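Local coordinates for protein ribonucleoside triphosphate reductase (Lactobacillus leichmannii, PDB 1L1L) that catalyses the vitamin B12-dependent reduction of ribonucleoside triphosphates to 2'-deoxyribonucleoside triphosphates as an allosterically regulated class II reductase monomer, at residues D63-D68 / Q530-T535; L584-A589 / S714-D719; S627-F632 / G658-S663. One frame throughout, in Å; residues are numbered along the deposited sequence.

Interaction 1 (D63-D68 / Q530-T535)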
loop_
_atom_site.group_PDB
_atom_site.type_symbol
_atom_site.label_atom_id
_atom_site.label_comp_id
_atom_site.label_asym_id
_atom_site.label_seq_id
_atom_site.Cartn_x
_atom_site.Cartn_y
_atom_site.Cartn_z
ATOM N N ASP A 63 -5.571 -22.336 5.997
ATOM C CA ASP A 63 -6.431 -23.204 5.195
ATOM C C ASP A 63 -7.594 -23.630 6.092
ATOM O O ASP A 63 -7.392 -24.191 7.166
ATOM C CB ASP A 63 -5.665 -24.435 4.688
ATOM C CG ASP A 63 -6.468 -25.241 3.674
ATOM O OD1 ASP A 63 -7.589 -25.672 4.013
ATOM O OD2 ASP A 63 -5.988 -25.434 2.538
ATOM N N PRO A 64 -8.829 -23.351 5.660
ATOM C CA PRO A 64 -10.036 -23.688 6.419
ATOM C C PRO A 64 -10.258 -25.179 6.709
ATOM O O PRO A 64 -10.881 -25.526 7.711
ATOM C CB PRO A 64 -11.147 -23.091 5.563
ATOM C CG PRO A 64 -10.624 -23.282 4.183
ATOM C CD PRO A 64 -9.179 -22.862 4.313
ATOM N N ARG A 65 -9.761 -26.045 5.832
ATOM C CA ARG A 65 -9.922 -27.487 6.012
ATOM C C ARG A 65 -9.266 -27.941 7.310
ATOM O O ARG A 65 -9.735 -28.875 7.957
ATOM C CB ARG A 65 -9.317 -28.235 4.823
ATOM C CG ARG A 65 -10.134 -28.132 3.558
ATOM C CD ARG A 65 -9.410 -28.759 2.389
ATOM N NE ARG A 65 -8.166 -28.060 2.072
ATOM C CZ ARG A 65 -7.325 -28.439 1.117
ATOM N NH1 ARG A 65 -7.587 -29.514 0.384
ATOM N NH2 ARG A 65 -6.223 -27.743 0.885
ATOM N N LEU A 66 -8.182 -27.268 7.688
ATOM C CA LEU A 66 -7.462 -27.595 8.916
ATOM C C LEU A 66 -8.324 -27.330 10.148
ATOM O O LEU A 66 -7.909 -27.595 11.275
ATOM C CB LEU A 66 -6.175 -26.769 9.016
ATOM C CG LEU A 66 -5.056 -27.047 8.009
ATOM C CD1 LEU A 66 -3.972 -25.972 8.150
ATOM C CD2 LEU A 66 -4.479 -28.440 8.245
ATOM N N GLN A 67 -9.519 -26.798 9.928
ATOM C CA GLN A 67 -10.430 -26.498 11.025
ATOM C C GLN A 67 -11.398 -27.649 11.279
ATOM O O GLN A 67 -12.018 -27.732 12.340
ATOM C CB GLN A 67 -11.222 -25.231 10.706
ATOM C CG GLN A 67 -10.351 -24.024 10.392
ATOM C CD GLN A 67 -9.388 -23.699 11.516
ATOM O OE1 GLN A 67 -9.798 -23.484 12.655
ATOM N NE2 GLN A 67 -8.097 -23.657 11.199
ATOM N N ASP A 68 -11.515 -28.539 10.298
ATOM C CA ASP A 68 -12.424 -29.678 10.388
ATOM C C ASP A 68 -11.696 -31.023 10.434
ATOM O O ASP A 68 -11.557 -31.693 9.406
ATOM C CB ASP A 68 -13.372 -29.650 9.192
ATOM C CG ASP A 68 -14.044 -28.303 9.019
ATOM O OD1 ASP A 68 -14.846 -27.924 9.904
ATOM O OD2 ASP A 68 -13.764 -27.619 8.005
ATOM N N GLN A 530 -9.080 -21.910 -9.793
ATOM C CA GLN A 530 -10.262 -22.733 -10.057
ATOM C C GLN A 530 -10.204 -24.048 -9.277
ATOM O O GLN A 530 -11.160 -24.415 -8.590
ATOM C CB GLN A 530 -10.395 -23.028 -11.553
ATOM C CG GLN A 530 -10.605 -21.796 -12.422
ATOM C CD GLN A 530 -10.701 -22.133 -13.899
ATOM O OE1 GLN A 530 -9.900 -22.906 -14.427
ATOM N NE2 GLN A 530 -11.678 -21.546 -14.579
ATOM N N ASP A 531 -9.075 -24.746 -9.368
ATOM C CA ASP A 531 -8.930 -26.018 -8.670
ATOM C C ASP A 531 -8.994 -25.860 -7.152
ATOM O O ASP A 531 -9.691 -26.620 -6.479
ATOM C CB ASP A 531 -7.615 -26.702 -9.067
ATOM C CG ASP A 531 -7.475 -26.883 -10.575
ATOM O OD1 ASP A 531 -8.493 -26.781 -11.296
ATOM O OD2 ASP A 531 -6.341 -27.143 -11.044
ATOM N N TYR A 532 -8.282 -24.871 -6.612
ATOM C CA TYR A 532 -8.263 -24.647 -5.166
ATOM C C TYR A 532 -9.624 -24.217 -4.639
ATOM O O TYR A 532 -9.966 -24.482 -3.488
ATOM C CB TYR A 532 -7.204 -23.595 -4.805
ATOM C CG TYR A 532 -6.746 -23.604 -3.353
ATOM C CD1 TYR A 532 -6.831 -24.756 -2.569
ATOM C CD2 TYR A 532 -6.166 -22.469 -2.782
ATOM C CE1 TYR A 532 -6.348 -24.776 -1.256
ATOM C CE2 TYR A 532 -5.678 -22.481 -1.477
ATOM C CZ TYR A 532 -5.772 -23.633 -0.718
ATOM O OH TYR A 532 -5.289 -23.635 0.571
ATOM N N SER A 533 -10.395 -23.541 -5.481
ATOM C CA SER A 533 -11.724 -23.090 -5.088
ATOM C C SER A 533 -12.614 -24.322 -4.938
ATOM O O SER A 533 -13.434 -24.403 -4.030
ATOM C CB SER A 533 -12.297 -22.143 -6.147
ATOM O OG SER A 533 -11.499 -20.975 -6.248
ATOM N N LYS A 534 -12.433 -25.282 -5.836
ATOM C CA LYS A 534 -13.198 -26.520 -5.792
ATOM C C LYS A 534 -12.884 -27.254 -4.485
ATOM O O LYS A 534 -13.779 -27.536 -3.687
ATOM C CB LYS A 534 -12.831 -27.399 -6.993
ATOM C CG LYS A 534 -13.409 -28.814 -6.941
ATOM C CD LYS A 534 -14.915 -28.774 -6.734
ATOM C CE LYS A 534 -15.527 -30.166 -6.638
ATOM N NZ LYS A 534 -16.984 -30.066 -6.347
ATOM N N THR A 535 -11.604 -27.542 -4.272
ATOM C CA THR A 535 -11.148 -28.241 -3.077
ATOM C C THR A 535 -11.679 -27.633 -1.781
ATOM O O THR A 535 -12.129 -28.349 -0.886
ATOM C CB THR A 535 -9.610 -28.246 -3.001
ATOM O OG1 THR A 535 -9.071 -29.003 -4.090
ATOM C CG2 THR A 535 -9.160 -28.841 -1.702
#

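Interaction 2 (L584-A589 / S714-D719)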
loop_
_atom_site.group_PDB
_atom_site.type_symbol
_atom_site.label_atom_id
_atom_site.label_comp_id
_atom_site.label_asym_id
_atom_site.label_seq_id
_atom_site.Cartn_x
_atom_site.Cartn_y
_atom_site.Cartn_z
ATOM N N LEU A 584 25.776 -0.050 10.905
ATOM C CA LEU A 584 26.867 0.768 10.392
ATOM C C LEU A 584 28.275 0.238 10.609
ATOM O O LEU A 584 29.093 0.271 9.693
ATOM C CB LEU A 584 26.777 2.196 10.928
ATOM C CG LEU A 584 25.664 3.060 10.326
ATOM C CD1 LEU A 584 25.743 4.480 10.925
ATOM C CD2 LEU A 584 25.817 3.117 8.812
ATOM N N PRO A 585 28.585 -0.246 11.823
ATOM C CA PRO A 585 29.951 -0.743 11.983
ATOM C C PRO A 585 30.249 -1.893 11.036
ATOM O O PRO A 585 31.350 -1.988 10.512
ATOM C CB PRO A 585 30.029 -1.124 13.469
ATOM C CG PRO A 585 28.610 -1.247 13.908
ATOM C CD PRO A 585 27.856 -0.232 13.100
ATOM N N ALA A 586 29.262 -2.753 10.801
ATOM C CA ALA A 586 29.452 -3.872 9.893
ATOM C C ALA A 586 29.630 -3.391 8.455
ATOM O O ALA A 586 30.475 -3.917 7.718
ATOM C CB ALA A 586 28.266 -4.838 9.990
ATOM N N LEU A 587 28.847 -2.390 8.041
ATOM C CA LEU A 587 28.963 -1.877 6.681
ATOM C C LEU A 587 30.321 -1.198 6.495
ATOM O O LEU A 587 30.974 -1.374 5.467
ATOM C CB LEU A 587 27.817 -0.891 6.381
ATOM C CG LEU A 587 26.433 -1.544 6.190
ATOM C CD1 LEU A 587 25.339 -0.475 6.334
ATOM C CD2 LEU A 587 26.345 -2.227 4.832
ATOM N N LYS A 588 30.742 -0.423 7.490
ATOM C CA LYS A 588 32.036 0.251 7.403
ATOM C C LYS A 588 33.161 -0.795 7.319
ATOM O O LYS A 588 34.105 -0.658 6.531
ATOM C CB LYS A 588 32.234 1.165 8.611
ATOM C CG LYS A 588 31.252 2.346 8.630
ATOM C CD LYS A 588 31.629 3.435 9.618
ATOM C CE LYS A 588 30.711 4.655 9.440
ATOM N NZ LYS A 588 31.052 5.785 10.359
ATOM N N ALA A 589 33.033 -1.856 8.107
ATOM C CA ALA A 589 34.040 -2.920 8.117
ATOM C C ALA A 589 34.119 -3.663 6.777
ATOM O O ALA A 589 35.145 -4.268 6.453
ATOM C CB ALA A 589 33.735 -3.906 9.247
ATOM N N SER A 714 26.874 -10.641 11.931
ATOM C CA SER A 714 26.645 -11.734 12.865
ATOM C C SER A 714 27.877 -11.933 13.746
ATOM O O SER A 714 27.761 -12.140 14.955
ATOM C CB SER A 714 26.310 -13.009 12.084
ATOM O OG SER A 714 26.126 -14.115 12.953
ATOM N N GLN A 715 29.058 -11.852 13.139
ATOM C CA GLN A 715 30.307 -12.013 13.883
ATOM C C GLN A 715 30.455 -10.926 14.950
ATOM O O GLN A 715 30.748 -11.224 16.111
ATOM C CB GLN A 715 31.501 -11.984 12.915
ATOM C CG GLN A 715 32.864 -11.727 13.560
ATOM C CD GLN A 715 33.221 -10.245 13.628
ATOM O OE1 GLN A 715 33.164 -9.532 12.617
ATOM N NE2 GLN A 715 33.602 -9.777 14.818
ATOM N N LEU A 716 30.252 -9.671 14.558
ATOM C CA LEU A 716 30.361 -8.562 15.497
ATOM C C LEU A 716 29.321 -8.706 16.597
ATOM O O LEU A 716 29.629 -8.585 17.782
ATOM C CB LEU A 716 30.146 -7.222 14.781
ATOM C CG LEU A 716 31.328 -6.572 14.062
ATOM C CD1 LEU A 716 30.846 -5.435 13.172
ATOM C CD2 LEU A 716 32.324 -6.068 15.092
ATOM N N ASN A 717 28.085 -8.959 16.189
ATOM C CA ASN A 717 26.987 -9.104 17.129
ATOM C C ASN A 717 27.374 -10.101 18.222
ATOM O O ASN A 717 27.075 -9.899 19.401
ATOM C CB ASN A 717 25.744 -9.590 16.392
ATOM C CG ASN A 717 24.472 -8.990 16.944
ATOM O OD1 ASN A 717 23.369 -9.396 16.568
ATOM N ND2 ASN A 717 24.613 -8.013 17.834
ATOM N N SER A 718 28.054 -11.169 17.820
ATOM C CA SER A 718 28.499 -12.207 18.746
ATOM C C SER A 718 29.596 -11.728 19.699
ATOM O O SER A 718 29.510 -11.930 20.916
ATOM C CB SER A 718 29.021 -13.407 17.962
ATOM O OG SER A 718 28.107 -13.784 16.951
ATOM N N ASP A 719 30.627 -11.097 19.142
ATOM C CA ASP A 719 31.754 -10.615 19.936
ATOM C C ASP A 719 31.422 -9.384 20.770
ATOM O O ASP A 719 32.046 -9.138 21.802
ATOM C CB ASP A 719 32.950 -10.305 19.031
ATOM C CG ASP A 719 33.357 -11.485 18.166
ATOM O OD1 ASP A 719 33.168 -12.643 18.598
ATOM O OD2 ASP A 719 33.880 -11.256 17.056
#

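Interaction 3 (S627-F632 / G658-S663)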
loop_
_atom_site.group_PDB
_atom_site.type_symbol
_atom_site.label_atom_id
_atom_site.label_comp_id
_atom_site.label_asym_id
_atom_site.label_seq_id
_atom_site.Cartn_x
_atom_site.Cartn_y
_atom_site.Cartn_z
ATOM N N SER A 627 10.363 7.482 -23.439
ATOM C CA SER A 627 9.337 8.438 -23.831
ATOM C C SER A 627 8.015 8.212 -23.107
ATOM O O SER A 627 7.681 7.095 -22.720
ATOM C CB SER A 627 9.099 8.373 -25.339
ATOM O OG SER A 627 8.329 7.232 -25.667
ATOM N N ILE A 628 7.250 9.284 -22.933
ATOM C CA ILE A 628 5.965 9.165 -22.264
ATOM C C ILE A 628 5.068 8.229 -23.083
ATOM O O ILE A 628 4.345 7.406 -22.532
ATOM C CB ILE A 628 5.301 10.557 -22.085
ATOM C CG1 ILE A 628 3.989 10.415 -21.308
ATOM C CG2 ILE A 628 5.092 11.227 -23.438
ATOM C CD1 ILE A 628 3.298 11.744 -21.026
ATOM N N ALA A 629 5.143 8.330 -24.407
ATOM C CA ALA A 629 4.330 7.476 -25.269
ATOM C C ALA A 629 4.613 5.998 -25.019
ATOM O O ALA A 629 3.694 5.173 -24.980
ATOM C CB ALA A 629 4.583 7.809 -26.738
ATOM N N GLU A 630 5.885 5.656 -24.849
ATOM C CA GLU A 630 6.239 4.258 -24.609
ATOM C C GLU A 630 5.796 3.760 -23.239
ATOM O O GLU A 630 5.460 2.592 -23.080
ATOM C CB GLU A 630 7.747 4.036 -24.761
ATOM C CG GLU A 630 8.090 2.556 -24.770
ATOM C CD GLU A 630 9.573 2.290 -24.893
ATOM O OE1 GLU A 630 10.285 3.145 -25.470
ATOM O OE2 GLU A 630 10.017 1.218 -24.426
ATOM N N GLN A 631 5.815 4.633 -22.236
ATOM C CA GLN A 631 5.387 4.228 -20.906
ATOM C C GLN A 631 3.894 3.896 -20.922
ATOM O O GLN A 631 3.470 2.914 -20.322
ATOM C CB GLN A 631 5.692 5.337 -19.887
ATOM C CG GLN A 631 7.180 5.538 -19.658
ATOM C CD GLN A 631 7.496 6.585 -18.604
ATOM O OE1 GLN A 631 7.133 6.442 -17.434
ATOM N NE2 GLN A 631 8.186 7.638 -19.012
ATOM N N PHE A 632 3.093 4.719 -21.599
ATOM C CA PHE A 632 1.657 4.452 -21.709
ATOM C C PHE A 632 1.443 3.087 -22.377
ATOM O O PHE A 632 0.686 2.244 -21.875
ATOM C CB PHE A 632 0.976 5.540 -22.547
ATOM C CG PHE A 632 0.375 6.648 -21.734
ATOM C CD1 PHE A 632 -0.942 6.561 -21.283
ATOM C CD2 PHE A 632 1.110 7.789 -21.441
ATOM C CE1 PHE A 632 -1.521 7.609 -20.553
ATOM C CE2 PHE A 632 0.539 8.839 -20.715
ATOM C CZ PHE A 632 -0.777 8.748 -20.273
ATOM N N GLY A 658 5.211 17.461 -21.863
ATOM C CA GLY A 658 3.937 17.860 -21.287
ATOM C C GLY A 658 2.847 18.094 -22.317
ATOM O O GLY A 658 1.656 17.981 -22.019
ATOM N N ASP A 659 3.263 18.425 -23.533
ATOM C CA ASP A 659 2.343 18.688 -24.631
ATOM C C ASP A 659 1.673 17.414 -25.097
ATOM O O ASP A 659 0.757 17.457 -25.915
ATOM C CB ASP A 659 3.098 19.305 -25.808
ATOM C CG ASP A 659 3.778 20.601 -25.440
ATOM O OD1 ASP A 659 3.067 21.619 -25.270
ATOM O OD2 ASP A 659 5.023 20.599 -25.306
ATOM N N GLN A 660 2.125 16.278 -24.571
ATOM C CA GLN A 660 1.575 14.992 -24.967
ATOM C C GLN A 660 0.656 14.343 -23.945
ATOM O O GLN A 660 -0.029 13.382 -24.264
ATOM C CB GLN A 660 2.707 14.019 -25.283
ATOM C CG GLN A 660 3.590 14.413 -26.441
ATOM C CD GLN A 660 4.730 13.432 -26.620
ATOM O OE1 GLN A 660 4.510 12.231 -26.748
ATOM N NE2 GLN A 660 5.955 13.939 -26.622
ATOM N N VAL A 661 0.641 14.864 -22.723
ATOM C CA VAL A 661 -0.187 14.300 -21.659
ATOM C C VAL A 661 -1.677 14.180 -21.989
ATOM O O VAL A 661 -2.263 13.105 -21.833
ATOM C CB VAL A 661 -0.028 15.111 -20.341
ATOM C CG1 VAL A 661 -0.922 14.529 -19.249
ATOM C CG2 VAL A 661 1.433 15.097 -19.900
ATOM N N GLU A 662 -2.293 15.269 -22.438
ATOM C CA GLU A 662 -3.717 15.234 -22.757
ATOM C C GLU A 662 -3.986 14.260 -23.899
ATOM O O GLU A 662 -4.958 13.513 -23.864
ATOM C CB GLU A 662 -4.233 16.626 -23.158
ATOM C CG GLU A 662 -5.755 16.750 -23.018
ATOM C CD GLU A 662 -6.389 17.669 -24.042
ATOM O OE1 GLU A 662 -5.969 18.844 -24.147
ATOM O OE2 GLU A 662 -7.322 17.211 -24.740
ATOM N N SER A 663 -3.105 14.276 -24.895
ATOM C CA SER A 663 -3.219 13.418 -26.077
ATOM C C SER A 663 -3.181 11.931 -25.737
ATOM O O SER A 663 -3.991 11.144 -26.231
ATOM C CB SER A 663 -2.075 13.710 -27.058
ATOM O OG SER A 663 -1.927 15.096 -27.300
HETATM O O HOH W 1 6.404 10.218 -26.623
#

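Interaction 1 (D63-D68 / Q530-T535)
An Asx turn headed by Asp63, at the entry to the 3-10 segment 64-67, offers its carboxylate to Tyr532 on helix 512-536. The turn is closed by Arg65 N, which donates to Asp63 OD1 over 2.9 Å and so ties the carboxylate to the backbone two residues on. The Arg65 side chain, bent at chi3 (-64°), folds back and grips the same group side-on: Arg65 NE reaches Asp63 OD1 at 3.1 Å and Arg65 NH2 reaches Asp63 OD2 at 2.8 Å, a salt bridge with both N-H bonds nearly straight and both oxygens close to the guanidinium plane. Three bonds from Arg65 hold the carboxylate, and the helix adds a fourth. Tyr532 OH donates to Asp63 OD2 over 2.8 Å from above the carboxylate plane, 43° out of it, on the face opposite to the one approached by Arg65 NH2. Each carboxylate oxygen therefore accepts two bonds. The tyrosine hydroxyl also pairs with Arg449 of helix 436-450, and Arg445 of that helix makes a cation-pi contact with the ring; with Arg65, this places three arginines around the Asp63-Tyr532 pair, which would be expected to favour the charged carboxylate. Leu78 and Leu536 pack against both Asp63 and Arg65, Leu74 against Arg65; the loop, part of the ribonucleotide reductase alpha domain, touches helices 72-90, 436-450 and 512-536. Arg65 NH2 lies at the edge of the Tyr532 ring, near its plane and 3.7 Å from CE1, with the guanidinium and ring planes 67° apart.

Interaction 2 (L584-A589 / S714-D719)
Leu716 lays its CD1 methyl against the backbone of helix 583-589 at Ala586, 3.9 Å from the Ala586 CA atom and 4.1 Å from its CB. The same methyl covers the peptide just before, at 4.2 Å from Pro585 C, and grazes the proline ring, 4.4 Å from Pro585 CB. One branch of one leucine thus spans two successive residues of the facing helix. Its CG lies opposite the carbonyl carbon (chi1 -84°), which carries the branch out across the gap. The CA atoms of Ala586 and Leu716 are 7.4 Å apart, a close approach consistent with the small alanine side chain. Phe713, one turn earlier on helix 709-719, adds to the cover of Ala586, and Leu723 lies against Leu716. Leu584 and Leu587 meet Phe577 of strand 570-578, and Leu587 also touches Val709, so helix 583-589 packs on both the antiparallel sheet and helix 709-719. Two polar side chains bond within their own helix: Gln715 NE2 donates to Asp719 OD2 at 2.7 Å, and Ser718 OG to Ser714 O. The contact is van der Waals only, small and partly open to solvent, so its fit depends on shape and not on directional bonds.

Interaction 3 (S627-F632 / G658-S663)
Ile628 and Val661 make the apolar part of the contact: the CD1 methyl of Ile628 meets CG2 of Val661 at 4.0 Å, the two side chains roughly perpendicular. With CG1 anti to the backbone N (chi1 -177°), the isoleucine stretches its long branch toward Val661 and leaves CG2 to face Gln660. There it touches the amide, CG2 of Ile628 standing 3.5 Å from OE1 of Gln660, as the two side chains run antiparallel alongside one another. Leu664, further along helix 661-667, and Ile651 and Phe653 of strand 650-653 enclose Ile628 from other directions. Strand 650-653, helix 661-667 and strand 674-679 form a beta-alpha-beta crossover between neighbouring parallel strands, consistent with the ten-stranded alpha-beta barrel of this reductase; helix 628-641 leads into the first strand, and Ile628 wedges its start against the start of the crossover helix. The polar part gathers at the start of helix 628-641, where each of the first three N-H groups has a partner of a different kind. Gln660 OE1 accepts from a water at 2.8 Å, and the water accepts in turn from Ala629 N, the second of the three, at 3.2 Å, bridging the segments. Ser627 is the N-cap, its OG taking the third, the N-H of Glu630, at 3.0 Å. Ile628 N, the first, donates to the carboxylate oxygen OE2 of Glu657.

Overall arrangement
The three contacts are spread widely over the single chain, with centres 46 to 48 Å apart and nearest atoms never closer than about 28 Å (interactions 1 and 3). Interaction 1 closes along the chain before the others open; interaction 3 is nested inside the loop that interaction 2 closes. Interaction 1 ties the N-terminal region to a helix 462 residues later, interaction 2 joins two helices beside the late antiparallel sheet, and interaction 3 sits by strand 650-653 of the alpha-beta barrel, which also carries strand 119-123. The latter begins at Cys119, disulfide-bonded to Cys419, probably the redox pair of the active site as in related reductases.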